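Local coordinates for lipoprotein (Mycoplasma mycoides subsp. capri, PDB 7ADK), which probably acts as a membrane-anchored peptidase of the chymotrypsin-like PA clan, in a mycoplasma family that includes immunoglobulin-cleaving proteases, at residues B[794-797]-B[798-802]; B[296-299]-B[300-303]; B[279-283]-B[284-288]; B[838-841]-B[842-846]. One frame throughout, in Å; residues are numbered along the deposited sequence.

Contact 1 of 4, residues B[794-797]-B[798-802]; sequences YDYK and NLFGD
The carbonyl of Tyr796 takes the amide of Leu799, with Leu799 N 3.0 Å from Tyr796 O and the N-H...O angle at 165°, and this bond closes a type I' beta turn. A type I turn from Asn798 to Gly801 follows directly, so that Asn798 and Leu799 serve both turns in the loop between strands 783-792 and 807-809. The tandem illustrates how a short double bend can bring two aromatic residues four positions apart into contact. Phe800 drives its edge into a face of the Tyr796 ring in a T-shaped pair, the centroids 5.0 Å apart and the planes at 81°. The touching atom is CD1 of Phe800, 3.6 Å from Tyr796 CG and thus over the root of the ring. Tyr794 lies on the opposite face, and Asp714 takes the hydroxyl of Tyr796, so both faces of the ring and its hydroxyl have partners. Phe800 and Leu799 lean in turn on helix 220-226, through Gln223 and Phe220. Polar side chains add bonds to both turns. OD1 of Asp795 accepts from Lys797 N at 2.9 Å, an Asx turn, while the lysine chain folds back at chi2 (84°) to bring NZ to the carbonyl of Asp795. On the second turn, Gly801 O lies in the amide plane of Asn798, while Asn798 ND2, 3.0 Å from Gly801 O, stands above the plane of that carbonyl.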
# COMPACT_ATOMS: atom_id res chain seq x y z
N TYR B 794 -1.42 36.86 23.83
CA TYR B 794 -2.46 37.63 23.17
C TYR B 794 -3.37 38.20 24.25
O TYR B 794 -3.63 37.53 25.26
CB TYR B 794 -3.25 36.76 22.19
CG TYR B 794 -4.08 37.58 21.23
CD1 TYR B 794 -3.50 38.05 20.04
CD2 TYR B 794 -5.42 37.89 21.52
CE1 TYR B 794 -4.26 38.79 19.13
CE2 TYR B 794 -6.18 38.67 20.63
CZ TYR B 794 -5.60 39.12 19.43
OH TYR B 794 -6.30 39.88 18.56
N ASP B 795 -3.87 39.42 24.05
CA ASP B 795 -4.73 40.11 25.00
C ASP B 795 -6.13 40.28 24.40
O ASP B 795 -6.28 40.81 23.30
CB ASP B 795 -4.07 41.44 25.37
CG ASP B 795 -4.78 42.21 26.49
OD1 ASP B 795 -5.98 41.99 26.75
OD2 ASP B 795 -4.12 43.05 27.12
N TYR B 796 -7.16 39.85 25.13
CA TYR B 796 -8.56 39.89 24.73
C TYR B 796 -9.35 41.12 25.23
O TYR B 796 -10.57 41.13 25.13
CB TYR B 796 -9.22 38.58 25.16
CG TYR B 796 -8.59 37.33 24.60
CD1 TYR B 796 -8.79 37.00 23.25
CD2 TYR B 796 -7.85 36.47 25.43
CE1 TYR B 796 -8.30 35.79 22.74
CE2 TYR B 796 -7.34 35.26 24.91
CZ TYR B 796 -7.60 34.90 23.58
OH TYR B 796 -7.24 33.69 23.08
N LYS B 797 -8.69 42.14 25.80
CA LYS B 797 -9.32 43.41 26.20
C LYS B 797 -10.52 43.21 27.14
O LYS B 797 -11.57 43.81 26.99
CB LYS B 797 -9.62 44.29 24.97
CG LYS B 797 -8.37 44.82 24.24
CD LYS B 797 -7.76 43.85 23.25
CE LYS B 797 -6.49 44.41 22.60
NZ LYS B 797 -5.85 43.40 21.73
N ASN B 798 -10.35 42.30 28.10
CA ASN B 798 -11.34 41.83 29.07
C ASN B 798 -12.58 41.09 28.52
O ASN B 798 -13.52 40.84 29.28
CB ASN B 798 -11.66 42.93 30.10
CG ASN B 798 -10.45 43.42 30.85
OD1 ASN B 798 -9.96 44.52 30.65
ND2 ASN B 798 -9.89 42.63 31.73
N LEU B 799 -12.62 40.69 27.25
CA LEU B 799 -13.74 39.93 26.66
C LEU B 799 -14.01 38.63 27.42
O LEU B 799 -15.16 38.26 27.69
CB LEU B 799 -13.38 39.64 25.20
CG LEU B 799 -14.47 38.93 24.39
CD1 LEU B 799 -15.59 39.88 24.06
CD2 LEU B 799 -13.88 38.43 23.08
N PHE B 800 -12.92 37.95 27.79
CA PHE B 800 -12.87 36.73 28.57
C PHE B 800 -12.53 37.01 30.06
O PHE B 800 -11.90 36.21 30.73
CB PHE B 800 -11.88 35.76 27.89
CG PHE B 800 -12.32 35.22 26.53
CD1 PHE B 800 -11.65 35.62 25.36
CD2 PHE B 800 -13.40 34.33 26.43
CE1 PHE B 800 -12.06 35.14 24.10
CE2 PHE B 800 -13.81 33.85 25.18
CZ PHE B 800 -13.16 34.27 24.01
N GLY B 801 -12.91 38.18 30.58
CA GLY B 801 -12.68 38.55 31.98
C GLY B 801 -11.21 38.83 32.27
O GLY B 801 -10.61 39.69 31.63
N ASP B 802 -10.62 38.13 33.23
CA ASP B 802 -9.19 38.23 33.57
C ASP B 802 -8.28 37.34 32.68
O ASP B 802 -7.06 37.32 32.84
CB ASP B 802 -9.00 37.92 35.07
CG ASP B 802 -7.63 38.32 35.63
OD1 ASP B 802 -7.08 39.36 35.21
OD2 ASP B 802 -7.13 37.63 36.54

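Contact 2 of 4, residues B[296-299]-B[300-303]; sequences AIQT and FQTN
Gln298 and Gln301 join their side-chain amides across the first turn of helix 299-313, with NE2 of Gln298 giving a hydrogen bond to OE1 of Gln301 at 3.0 Å. The two amide planes stand 79° apart, and the donor comes from above the carbonyl plane of Gln301 rather than along a lone pair, with an N-H...O angle of 143°. The chain of Gln298 is bent at chi2 (-51°), which folds its amide back over the start of the helix; that of Gln301 runs extended beyond CG to meet it. The other end of the Gln298 amide is held as well, since OE1 accepts from Lys412. The residue therefore works in two directions, as an outside acceptor and an inside donor.

Its backbone oxygen makes a further link. Gln298 O accepts the amide of Thr302, with Thr302 N 3.0 Å away, in the bond pattern of an alpha helix, and takes a weak second bond from the amide of Gln301. Thr299, the other large part of the contact, offers its backbone oxygen one residue later. ND2 of Asn303 reaches back to Thr299 O at 2.8 Å, lying in the carbonyl plane, and the side chains of Thr299 and Asn303 run side by side in the same direction. The side-chain amide of Asn303 thus supplies a donor to a carbonyl of the opening turn.

A short loop leads from strand 289-293 into this turn, which lies against helix 402-412, where Tyr409 touches Gln298, Gln301 and Thr302.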
# COMPACT_ATOMS: atom_id res chain seq x y z
N ALA B 296 1.82 -6.66 28.20
CA ALA B 296 0.48 -6.73 28.76
C ALA B 296 -0.55 -6.26 27.73
O ALA B 296 -0.19 -5.98 26.59
CB ALA B 296 0.48 -5.90 30.03
N ILE B 297 -1.82 -6.11 28.10
CA ILE B 297 -2.90 -5.50 27.29
C ILE B 297 -3.86 -4.63 28.13
O ILE B 297 -4.35 -3.60 27.67
CB ILE B 297 -3.73 -6.61 26.57
CG1 ILE B 297 -2.91 -7.42 25.54
CG2 ILE B 297 -5.01 -6.06 25.90
CD1 ILE B 297 -3.69 -8.50 24.79
N GLN B 298 -4.16 -5.04 29.36
CA GLN B 298 -5.43 -4.74 30.02
C GLN B 298 -5.75 -3.32 30.51
O GLN B 298 -6.94 -3.06 30.72
CB GLN B 298 -5.65 -5.76 31.15
CG GLN B 298 -5.58 -7.23 30.72
CD GLN B 298 -6.46 -7.59 29.52
OE1 GLN B 298 -6.08 -8.35 28.65
NE2 GLN B 298 -7.65 -7.06 29.42
N THR B 299 -4.81 -2.38 30.69
CA THR B 299 -5.10 -1.04 31.26
C THR B 299 -6.02 -0.17 30.38
O THR B 299 -6.78 0.65 30.89
CB THR B 299 -3.77 -0.33 31.58
OG1 THR B 299 -3.12 -1.02 32.63
CG2 THR B 299 -3.88 1.12 32.05
N PHE B 300 -6.04 -0.40 29.07
CA PHE B 300 -7.08 0.15 28.20
C PHE B 300 -8.47 -0.43 28.55
O PHE B 300 -9.46 0.30 28.61
CB PHE B 300 -6.68 -0.13 26.73
CG PHE B 300 -7.78 -0.07 25.69
CD1 PHE B 300 -8.61 1.07 25.60
CD2 PHE B 300 -8.01 -1.16 24.83
CE1 PHE B 300 -9.68 1.09 24.69
CE2 PHE B 300 -9.08 -1.14 23.93
CZ PHE B 300 -9.92 -0.01 23.86
N GLN B 301 -8.57 -1.73 28.81
CA GLN B 301 -9.84 -2.44 28.95
C GLN B 301 -10.46 -2.34 30.35
O GLN B 301 -11.68 -2.35 30.47
CB GLN B 301 -9.64 -3.91 28.54
CG GLN B 301 -9.11 -4.04 27.10
CD GLN B 301 -9.30 -5.43 26.48
OE1 GLN B 301 -9.54 -6.44 27.13
NE2 GLN B 301 -9.18 -5.53 25.19
N THR B 302 -9.68 -2.19 31.42
CA THR B 302 -10.25 -1.93 32.76
C THR B 302 -10.96 -0.57 32.77
O THR B 302 -12.14 -0.50 33.09
CB THR B 302 -9.21 -2.01 33.88
OG1 THR B 302 -8.15 -1.12 33.65
CG2 THR B 302 -8.61 -3.41 34.01
N ASN B 303 -10.29 0.49 32.32
CA ASN B 303 -10.88 1.82 32.22
C ASN B 303 -12.00 1.89 31.18
O ASN B 303 -13.07 2.43 31.47
CB ASN B 303 -9.76 2.83 31.96
CG ASN B 303 -8.77 2.89 33.11
OD1 ASN B 303 -9.11 3.27 34.22
ND2 ASN B 303 -7.54 2.50 32.90

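Contact 3 of 4, residues B[279-283]-B[284-288]; sequences KTVGL and ARTLP
Thr286 grips the carbonyl of Val281 twice. Its amide lies 2.8 Å from Val281 O, with Thr286 N approaching nearly head-on to the C=O, and its hydroxyl donates to the same oxygen from above the carbonyl plane, with Thr286 OG1 2.9 Å from Val281 O. The backbone bond joins residues five positions apart, closing a six-residue pi-turn, a wide bend that turns the chain before strand 289-293. The double grip follows from the side-chain torsion: with chi1 at -46°, OG1 is placed beside the backbone N of Thr286, and both donors face the same acceptor. The methyl CG2 is thereby left anti to the backbone N, while the side chains of Val281 and Thr286 lie alongside one another.

Within the bend, Leu283 has CG anti to the backbone N and CD1 running on from it, which leaves the CD2 branch beside Ala284, 3.7 Å from Ala284 CB. The amide of Arg285 makes a weak bond to Leu283 O. In Arg285 itself the bend at chi2 (-66°) turns the chain along the Thr280 side, where NE donates to Lys591 O. Thr280, on the first half, is likewise tied outward, by Asn275 and Lys591. Thr286, the last residue of the pi-turn, is also the centre of an inverse gamma turn.

The bend is buried among strands: Thr286 lies on Thr425 and Trp427 of strand 421-433 and on Ser762 of strand 761-765, Leu283 touches Leu467 of strand 461-467, and Arg285 shares backbone hydrogen bonding with Ile428.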
# COMPACT_ATOMS: atom_id res chain seq x y z
N LYS B 279 15.99 14.27 3.26
CA LYS B 279 17.39 14.70 3.10
C LYS B 279 17.67 15.95 3.98
O LYS B 279 18.83 16.26 4.23
CB LYS B 279 17.81 14.77 1.61
CG LYS B 279 19.32 14.74 1.33
CD LYS B 279 19.97 13.38 1.58
CE LYS B 279 21.43 13.39 1.12
NZ LYS B 279 22.03 12.04 1.09
N THR B 280 16.62 16.54 4.58
CA THR B 280 16.66 17.41 5.76
C THR B 280 15.72 16.97 6.89
O THR B 280 16.21 16.75 7.98
CB THR B 280 16.41 18.87 5.39
OG1 THR B 280 17.28 19.27 4.35
CG2 THR B 280 16.66 19.79 6.57
N VAL B 281 14.40 16.86 6.71
CA VAL B 281 13.44 16.80 7.86
C VAL B 281 12.96 15.41 8.28
O VAL B 281 13.08 15.06 9.45
CB VAL B 281 12.27 17.78 7.64
CG1 VAL B 281 11.06 17.55 8.54
CG2 VAL B 281 12.79 19.20 7.87
N GLY B 282 12.35 14.63 7.41
CA GLY B 282 11.76 13.33 7.73
C GLY B 282 12.71 12.16 7.65
O GLY B 282 12.38 11.01 7.92
N LEU B 283 13.92 12.48 7.25
CA LEU B 283 15.08 11.64 7.09
C LEU B 283 16.18 12.35 7.86
O LEU B 283 16.21 13.58 7.89
CB LEU B 283 15.36 11.50 5.59
CG LEU B 283 16.73 10.98 5.14
CD1 LEU B 283 16.67 10.69 3.65
CD2 LEU B 283 17.85 12.00 5.38
N ALA B 284 17.06 11.61 8.48
CA ALA B 284 18.04 12.14 9.42
C ALA B 284 17.53 12.79 10.72
O ALA B 284 18.18 12.59 11.73
CB ALA B 284 19.09 12.98 8.71
N ARG B 285 16.43 13.54 10.73
CA ARG B 285 16.07 14.38 11.87
C ARG B 285 14.83 13.92 12.59
O ARG B 285 14.88 13.65 13.79
CB ARG B 285 15.98 15.86 11.46
CG ARG B 285 17.20 16.41 10.73
CD ARG B 285 18.48 16.48 11.55
NE ARG B 285 19.56 16.99 10.69
CZ ARG B 285 20.48 16.27 10.07
NH1 ARG B 285 20.95 15.16 10.55
NH2 ARG B 285 20.93 16.63 8.91
N THR B 286 13.70 13.78 11.91
CA THR B 286 12.48 13.20 12.48
C THR B 286 12.58 11.69 12.45
O THR B 286 11.73 10.98 11.93
CB THR B 286 11.18 13.67 11.84
OG1 THR B 286 11.28 15.06 11.74
CG2 THR B 286 9.99 13.33 12.73
N LEU B 287 13.73 11.23 12.91
CA LEU B 287 14.26 9.95 12.52
C LEU B 287 13.30 8.85 12.95
O LEU B 287 12.84 8.13 12.05
CB LEU B 287 15.78 9.84 12.88
CG LEU B 287 16.30 9.69 14.32
CD1 LEU B 287 16.37 8.23 14.76
CD2 LEU B 287 17.72 10.20 14.43
N PRO B 288 12.91 8.71 14.23
CA PRO B 288 12.38 7.46 14.67
C PRO B 288 10.86 7.43 14.73
O PRO B 288 10.20 8.19 15.45
CB PRO B 288 13.01 7.23 16.03
CG PRO B 288 13.39 8.61 16.55
CD PRO B 288 13.04 9.55 15.40

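Contact 4 of 4, residues B[838-841]-B[842-846]; sequences ALFQ and NGFTD
Phe840 and Phe844 meet four residues apart round a turn, their rings oblique to one another, with centroids 5.7 Å apart and planes at 45°. The closest atoms are CD2 of Phe840 and CE1 of Phe844, 3.9 Å apart, and CB of Phe840 also packs against CD1 of Phe844. Both side chains have CG beside the backbone N, and they cross at about a right angle, consistent with the turn in the backbone between them.

That reversal is a type I beta turn from Phe840 to Gly843. Its closing bond runs from Gly843 N to Phe840 O at 2.9 Å, with the amide above the carbonyl plane. Gly843 then leaves the turn with a positive phi, a conformation suited to a residue without CB, and this brings Phe844 back to Phe840, the first residue of the turn.

Further out, Gln841 stretches its chain back over the entry to the turn, where NE2 donates to Ala838 O at 3.0 Å, nearly straight (161°) and in the plane of its own amide. The same small cluster of aromatic rings includes Tyr812, which meets Phe840.

Helix 824-831 packs against the pair, Phe844 on Met828 and Asn829, Phe840 on Arg825, which also bonds Phe844 O and forms a salt bridge with Asp846, while Ala838 stays paired with Tyr431 of strand 421-433.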
# COMPACT_ATOMS: atom_id res chain seq x y z
N ALA B 838 24.14 20.79 22.33
CA ALA B 838 24.11 21.21 20.93
C ALA B 838 23.20 22.44 20.67
O ALA B 838 23.55 23.30 19.86
CB ALA B 838 23.71 20.02 20.06
N LEU B 839 22.07 22.57 21.37
CA LEU B 839 21.25 23.79 21.39
C LEU B 839 21.79 24.91 22.31
O LEU B 839 21.47 26.07 22.11
CB LEU B 839 19.81 23.46 21.85
CG LEU B 839 18.95 22.70 20.84
CD1 LEU B 839 17.59 22.42 21.45
CD2 LEU B 839 18.72 23.48 19.56
N PHE B 840 22.59 24.57 23.31
CA PHE B 840 23.01 25.44 24.40
C PHE B 840 24.54 25.43 24.54
O PHE B 840 25.10 24.97 25.53
CB PHE B 840 22.25 25.05 25.69
CG PHE B 840 20.74 25.20 25.58
CD1 PHE B 840 20.16 26.47 25.68
CD2 PHE B 840 19.91 24.09 25.35
CE1 PHE B 840 18.77 26.63 25.53
CE2 PHE B 840 18.53 24.25 25.20
CZ PHE B 840 17.96 25.52 25.28
N GLN B 841 25.24 25.87 23.50
CA GLN B 841 26.70 25.71 23.39
C GLN B 841 27.51 26.62 24.33
O GLN B 841 28.67 26.35 24.61
CB GLN B 841 27.14 25.91 21.93
CG GLN B 841 26.57 24.84 21.01
CD GLN B 841 26.82 25.13 19.55
OE1 GLN B 841 27.89 25.54 19.12
NE2 GLN B 841 25.86 24.90 18.70
N ASN B 842 26.87 27.67 24.86
CA ASN B 842 27.37 28.49 25.97
C ASN B 842 26.88 28.02 27.37
O ASN B 842 27.20 28.65 28.37
CB ASN B 842 27.02 29.96 25.69
CG ASN B 842 27.66 30.51 24.42
OD1 ASN B 842 27.24 30.21 23.32
ND2 ASN B 842 28.66 31.34 24.53
N GLY B 843 26.10 26.93 27.46
CA GLY B 843 25.49 26.42 28.69
C GLY B 843 24.02 26.82 28.91
O GLY B 843 23.46 27.67 28.22
N PHE B 844 23.37 26.17 29.88
CA PHE B 844 21.93 26.29 30.17
C PHE B 844 21.52 27.49 31.04
O PHE B 844 20.34 27.67 31.34
CB PHE B 844 21.46 25.00 30.86
CG PHE B 844 21.84 23.72 30.16
CD1 PHE B 844 21.12 23.30 29.04
CD2 PHE B 844 22.92 22.95 30.63
CE1 PHE B 844 21.50 22.13 28.36
CE2 PHE B 844 23.29 21.78 29.95
CZ PHE B 844 22.60 21.39 28.81
N THR B 845 22.46 28.32 31.49
CA THR B 845 22.20 29.44 32.40
C THR B 845 21.40 30.57 31.74
O THR B 845 21.45 30.77 30.52
CB THR B 845 23.50 29.96 33.01
OG1 THR B 845 24.40 30.37 32.01
CG2 THR B 845 24.21 28.92 33.86
N ASP B 846 20.62 31.32 32.53
CA ASP B 846 19.65 32.29 32.01
C ASP B 846 20.28 33.45 31.22
O ASP B 846 19.68 33.96 30.28
CB ASP B 846 18.80 32.88 33.15
CG ASP B 846 18.17 31.85 34.10
OD1 ASP B 846 17.50 30.92 33.65
OD2 ASP B 846 18.31 31.98 35.31

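Overall arrangement
From the N terminus the order is contact 3 (279-288), contact 2 (296-303), contact 1 (794-802) and contact 4 (838-846), strictly in series, with none nested or crossing. Contacts 3, 1 and 4 close local bends, and contact 2 opens a helix. Contacts 3 and 2 flank strand 289-293: the first leads into it from a buried loop, and the second starts helix 299-313, about 33 Å away between centres. Contact 1 shapes the loop between strands 783-792 and 807-809 of the mixed sheet. Contact 4 follows strand 836-837 near helix 824-831. Contacts 3 and 4 lie nearest each other, about 11 Å between closest atoms, and both touch strand 421-433.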